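Local structure of 2,3-dihydroxybenzoate-AMP ligase (Bacillus subtilis, 1MDB) at residues 324-329 against 347-352; 337-342 against 355-360. The protein is an AMP-binding enzyme of the ANL clan, with a separate C-terminal domain, modelled with AMP and 2,3-dihydroxy-benzoic acid. All blocks are in the same frame, centred on the assembly; numbering follows the deposited sequence.

Contact 1 (324-329 against 347-352); sequences CTLQQV and EIIVNT. With AMP (adenosine monophosphate), chain D; DBH (2,3-dihydroxy-benzoic acid), chain E.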
# COMPACT_ATOMS: atom_id res chain seq x y z
N CYS A 324 -5.46 -16.60 14.71
CA CYS A 324 -4.10 -16.09 14.64
C CYS A 324 -4.02 -14.69 15.21
O CYS A 324 -5.02 -14.11 15.62
CB CYS A 324 -3.61 -16.10 13.19
SG CYS A 324 -4.58 -15.08 12.06
N THR A 325 -2.81 -14.14 15.23
CA THR A 325 -2.60 -12.80 15.73
C THR A 325 -2.91 -11.76 14.67
O THR A 325 -2.55 -11.91 13.49
CB THR A 325 -1.13 -12.57 16.15
OG1 THR A 325 -0.76 -13.53 17.15
CG2 THR A 325 -0.96 -11.17 16.71
N LEU A 326 -3.60 -10.70 15.08
CA LEU A 326 -3.92 -9.62 14.17
C LEU A 326 -2.82 -8.60 14.31
O LEU A 326 -2.26 -8.43 15.40
CB LEU A 326 -5.27 -8.98 14.54
CG LEU A 326 -5.50 -7.57 13.98
CD1 LEU A 326 -5.63 -7.64 12.45
CD2 LEU A 326 -6.74 -6.94 14.62
N GLN A 327 -2.47 -7.94 13.22
CA GLN A 327 -1.47 -6.89 13.28
C GLN A 327 -2.00 -5.73 12.46
O GLN A 327 -2.21 -5.86 11.25
CB GLN A 327 -0.12 -7.33 12.71
CG GLN A 327 0.96 -6.23 12.89
CD GLN A 327 2.31 -6.58 12.28
OE1 GLN A 327 2.40 -6.90 11.10
NE2 GLN A 327 3.36 -6.50 13.09
N GLN A 328 -2.27 -4.61 13.12
CA GLN A 328 -2.76 -3.45 12.41
C GLN A 328 -1.54 -2.74 11.85
O GLN A 328 -0.52 -2.63 12.52
CB GLN A 328 -3.56 -2.53 13.33
CG GLN A 328 -4.87 -3.16 13.78
CD GLN A 328 -5.92 -2.13 14.15
OE1 GLN A 328 -6.69 -2.33 15.09
NE2 GLN A 328 -5.97 -1.04 13.40
N VAL A 329 -1.66 -2.28 10.61
CA VAL A 329 -0.55 -1.61 9.97
C VAL A 329 -0.98 -0.27 9.41
O VAL A 329 -1.87 -0.19 8.56
CB VAL A 329 -0.00 -2.49 8.83
CG1 VAL A 329 1.30 -1.92 8.32
CG2 VAL A 329 0.18 -3.92 9.33
N GLU A 347 -6.02 -5.92 23.50
CA GLU A 347 -6.62 -4.60 23.46
C GLU A 347 -5.83 -3.57 22.67
O GLU A 347 -6.40 -2.68 22.04
CB GLU A 347 -6.84 -4.06 24.88
CG GLU A 347 -7.59 -2.74 24.90
CD GLU A 347 -7.60 -2.09 26.27
OE1 GLU A 347 -6.52 -1.66 26.72
OE2 GLU A 347 -8.69 -2.03 26.89
N ILE A 348 -4.51 -3.65 22.73
CA ILE A 348 -3.69 -2.70 21.98
C ILE A 348 -3.74 -3.04 20.49
O ILE A 348 -3.72 -2.15 19.64
CB ILE A 348 -2.22 -2.73 22.45
CG1 ILE A 348 -2.10 -1.98 23.77
CG2 ILE A 348 -1.32 -2.12 21.38
CD1 ILE A 348 -0.68 -1.92 24.31
N ILE A 349 -3.84 -4.33 20.18
CA ILE A 349 -3.91 -4.79 18.80
C ILE A 349 -5.27 -4.44 18.22
O ILE A 349 -5.38 -4.08 17.05
CB ILE A 349 -3.73 -6.33 18.71
CG1 ILE A 349 -2.30 -6.72 19.10
CG2 ILE A 349 -4.06 -6.83 17.31
CD1 ILE A 349 -2.09 -8.22 19.19
N VAL A 350 -6.31 -4.54 19.05
CA VAL A 350 -7.67 -4.27 18.62
C VAL A 350 -8.11 -2.81 18.63
O VAL A 350 -9.03 -2.43 17.89
CB VAL A 350 -8.68 -5.08 19.47
CG1 VAL A 350 -10.11 -4.58 19.26
CG2 VAL A 350 -8.57 -6.56 19.10
N ASN A 351 -7.46 -1.97 19.43
CA ASN A 351 -7.89 -0.58 19.49
C ASN A 351 -6.93 0.49 18.99
O ASN A 351 -7.28 1.67 18.98
CB ASN A 351 -8.33 -0.25 20.93
CG ASN A 351 -9.49 -1.11 21.39
OD1 ASN A 351 -10.60 -1.01 20.87
ND2 ASN A 351 -9.23 -1.99 22.36
N THR A 352 -5.73 0.09 18.57
CA THR A 352 -4.78 1.07 18.06
C THR A 352 -4.29 0.69 16.66
O THR A 352 -4.58 -0.39 16.16
CB THR A 352 -3.54 1.21 18.97
OG1 THR A 352 -2.63 0.12 18.74
CG2 THR A 352 -3.95 1.21 20.44
P AMP D . -0.57 4.70 0.99
O1P AMP D . 0.70 5.38 0.54
O2P AMP D . -1.50 4.33 -0.11
O3P AMP D . -0.30 3.54 1.91
O5' AMP D . -1.47 5.80 1.84
C5' AMP D . -1.15 6.20 3.20
C4' AMP D . -2.39 6.81 3.87
O4' AMP D . -3.33 5.75 3.95
C3' AMP D . -2.21 7.24 5.29
O3' AMP D . -1.67 8.56 5.39
C2' AMP D . -3.62 7.10 5.85
O2' AMP D . -4.41 8.28 5.61
C1' AMP D . -4.11 5.88 5.12
N9 AMP D . -3.92 4.57 6.17
C8 AMP D . -3.08 3.53 5.94
N7 AMP D . -3.15 2.62 6.90
C5 AMP D . -4.04 3.12 7.75
C6 AMP D . -4.46 2.51 8.92
N6 AMP D . -4.00 1.32 9.33
N1 AMP D . -5.40 3.20 9.65
C2 AMP D . -5.89 4.41 9.27
N3 AMP D . -5.49 4.99 8.13
C4 AMP D . -4.55 4.35 7.34
C21 DBH E . -0.73 2.74 2.67
O9 DBH E . -2.06 2.90 2.71
C18 DBH E . -0.01 1.76 3.53
C15 DBH E . -0.74 0.90 4.40
C12 DBH E . -0.06 -0.01 5.23
C3 DBH E . 1.42 1.70 3.50
O3 DBH E . 2.20 2.52 2.66
C6 DBH E . 2.09 0.79 4.34
C9 DBH E . 1.36 -0.06 5.20
O6 DBH E . 3.47 0.73 4.32
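With chi1 at 160°, Leu326 CG points opposite its own N, and Ile349 places its CG2 branch likewise. These torsions bring Leu326 CG within 3.7 Å of the Ile349 CG2 methyl. The contact lies in the AMP-binding fold, where helix 347-351 packs on one face of strand 325-329 in the large mixed sheet. The axes of these short segments come within 7.9 Å at 47°. The two side chains run past each other in opposite directions, and Ile349 CG2 also reaches the Leu326 carbonyl. Farther out, Ile349 CD1 meets Thr325 CG2 at 4.0 Å, the two side chains crossing at about a right angle.

Gln328 extends its chain to the end of the helix, where its amide lies against the carbonyls of Ile349 and Thr352. As modelled, Gln328 OE1 is 2.9 Å from Ile349 O. Both are acceptors, so the placing of the amide oxygen is doubtful. Gln328 NE2 has a weak bond to Gln353 OE1. Thr352 OG1 donates to Ile348 O, 2.7 Å away.

Val329 points away from the helix. Its CG1 is 3.6 Å from C9 of 2,3-dihydroxy-benzoic acid, while its carbonyl O accepts from AMP N6 at 2.7 Å.

Contact 2 (337-342 against 355-360); sequences VNYTRL and KPMSPY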
# COMPACT_ATOMS: atom_id res chain seq x y z
N VAL A 337 5.81 4.02 8.87
CA VAL A 337 5.01 2.80 8.96
C VAL A 337 4.88 2.44 10.44
O VAL A 337 5.88 2.36 11.16
CB VAL A 337 5.65 1.63 8.21
CG1 VAL A 337 4.82 0.36 8.44
CG2 VAL A 337 5.72 1.94 6.72
N ASN A 338 3.65 2.22 10.88
CA ASN A 338 3.35 1.87 12.26
C ASN A 338 2.73 0.47 12.36
O ASN A 338 1.89 0.10 11.54
CB ASN A 338 2.36 2.87 12.86
CG ASN A 338 2.84 4.30 12.75
OD1 ASN A 338 3.72 4.72 13.49
ND2 ASN A 338 2.26 5.04 11.81
N TYR A 339 3.13 -0.28 13.38
CA TYR A 339 2.59 -1.63 13.57
C TYR A 339 2.25 -1.91 15.03
O TYR A 339 2.90 -1.41 15.94
CB TYR A 339 3.61 -2.73 13.20
CG TYR A 339 4.21 -2.73 11.81
CD1 TYR A 339 5.32 -1.93 11.51
CD2 TYR A 339 3.74 -3.60 10.82
CE1 TYR A 339 5.95 -2.01 10.27
CE2 TYR A 339 4.37 -3.69 9.58
CZ TYR A 339 5.47 -2.89 9.31
OH TYR A 339 6.09 -2.99 8.09
N THR A 340 1.22 -2.72 15.26
CA THR A 340 0.93 -3.14 16.62
C THR A 340 1.97 -4.26 16.72
O THR A 340 2.25 -4.93 15.72
CB THR A 340 -0.49 -3.74 16.77
OG1 THR A 340 -0.71 -4.72 15.75
CG2 THR A 340 -1.54 -2.65 16.68
N ARG A 341 2.57 -4.45 17.89
CA ARG A 341 3.58 -5.49 18.01
C ARG A 341 2.94 -6.86 18.14
O ARG A 341 1.85 -7.00 18.68
CB ARG A 341 4.51 -5.20 19.20
CG ARG A 341 5.32 -3.92 19.03
CD ARG A 341 6.13 -3.91 17.72
NE ARG A 341 7.06 -2.79 17.62
CZ ARG A 341 6.76 -1.57 17.20
NH1 ARG A 341 5.52 -1.29 16.81
NH2 ARG A 341 7.69 -0.63 17.16
N LEU A 342 3.62 -7.88 17.61
CA LEU A 342 3.09 -9.24 17.62
C LEU A 342 2.87 -9.86 19.01
O LEU A 342 2.10 -10.81 19.16
CB LEU A 342 4.00 -10.14 16.77
CG LEU A 342 4.12 -9.70 15.30
CD1 LEU A 342 5.11 -10.60 14.56
CD2 LEU A 342 2.75 -9.74 14.64
N LYS A 355 2.63 1.70 16.57
CA LYS A 355 3.56 2.78 16.92
C LYS A 355 4.71 2.73 15.92
O LYS A 355 5.02 1.68 15.38
CB LYS A 355 4.08 2.62 18.35
CG LYS A 355 4.90 1.36 18.60
CD LYS A 355 5.39 1.27 20.05
CE LYS A 355 6.16 -0.03 20.30
NZ LYS A 355 6.48 -0.29 21.75
N PRO A 356 5.37 3.88 15.66
CA PRO A 356 6.49 3.88 14.70
C PRO A 356 7.40 2.66 14.81
O PRO A 356 7.73 2.22 15.91
CB PRO A 356 7.20 5.18 15.03
CG PRO A 356 6.05 6.09 15.37
CD PRO A 356 5.17 5.22 16.24
N MET A 357 7.80 2.12 13.66
CA MET A 357 8.66 0.95 13.65
C MET A 357 10.13 1.27 13.91
O MET A 357 10.90 0.40 14.31
CB MET A 357 8.54 0.20 12.31
CG MET A 357 9.27 0.82 11.13
SD MET A 357 9.23 -0.29 9.68
CE MET A 357 9.33 0.89 8.28
N SER A 358 10.52 2.52 13.69
CA SER A 358 11.90 2.94 13.90
C SER A 358 12.08 3.80 15.13
O SER A 358 11.22 4.62 15.45
CB SER A 358 12.41 3.72 12.69
OG SER A 358 13.67 4.31 12.96
N PRO A 359 13.20 3.63 15.85
CA PRO A 359 13.48 4.41 17.06
C PRO A 359 13.73 5.86 16.67
O PRO A 359 13.63 6.77 17.50
CB PRO A 359 14.76 3.77 17.60
CG PRO A 359 14.71 2.37 17.06
CD PRO A 359 14.23 2.60 15.65
N TYR A 360 14.05 6.08 15.40
CA TYR A 360 14.33 7.42 14.91
C TYR A 360 13.16 8.11 14.20
O TYR A 360 13.31 9.22 13.70
CB TYR A 360 15.57 7.40 14.02
CG TYR A 360 16.77 6.78 14.69
CD1 TYR A 360 17.01 5.41 14.63
CD2 TYR A 360 17.67 7.57 15.41
CE1 TYR A 360 18.11 4.83 15.27
CE2 TYR A 360 18.78 7.01 16.05
CZ TYR A 360 18.99 5.64 15.98
OH TYR A 360 20.08 5.07 16.60
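The antiparallel pairing of strands 337-339 and 355-356 forms one edge of the large mixed sheet. Tyr339 and Lys355 are a hydrogen-bonded pair. Lys355 N donates to Tyr339 O at 3.2 Å, and Tyr339 N returns a weak bond to Lys355 O. Asn338 and Pro356 make the non-hydrogen-bonded pair. Asn338 OD1 lies beside the proline ring, while its ND2 donates to Phe330 O on the neighbouring strand. Beyond the strand, Met357 N donates to Val337 O at 3.2 Å.

On the face with Tyr339, Met357 makes a Met-aromatic contact. Its SD sits at the ring edge, in plane, 3.8 Å from Tyr339 CE1. Met357 CE continues to Val337 CB at 3.8 Å. Val337 belongs to the pocket of 2,3-dihydroxy-benzoic acid, and Tyr339 OH bonds to Ser214 OG.

Arg341 bends at chi2 (-55°), which brings one guanidinium face against the Lys355 chain. Lys355 CE lies 3.5 Å above the guanidinium plane, over its centre. It is the aliphatic part of Lys355 that covers this face; the charged atoms Lys355 NZ and Arg341 NH2 are 4.8 Å apart. At the edge of the group, Arg341 NH2 donates to Pro356 O at 3.1 Å and NH1 weakly to Lys355 O. These two bonds tie the arginine to successive carbonyls of the edge strand, and its charge probably polarises both.

Both contacts belong to the same sheet, in which strands 325-331 and 337-339 are antiparallel neighbours. Contact 1 is buried and places a helix on the sheet, through apolar branches and the Gln328 side chain. Contact 2 is partly buried and lies at the sheet edge, where backbone bonds and an arginine join two strands. They touch directly: Gln328 N probably donates to Thr340 OG1, and Gln327 NE2 to Thr340 O. Thr340 CG2 also packs on Thr352 OG1. The segments alternate along the chain, so helix 346-351 is part of the connection between the two strands of contact 2. Segments 324-329 and 337-342 each supply one valine, Val329 or Val337, to the pocket of 2,3-dihydroxy-benzoic acid.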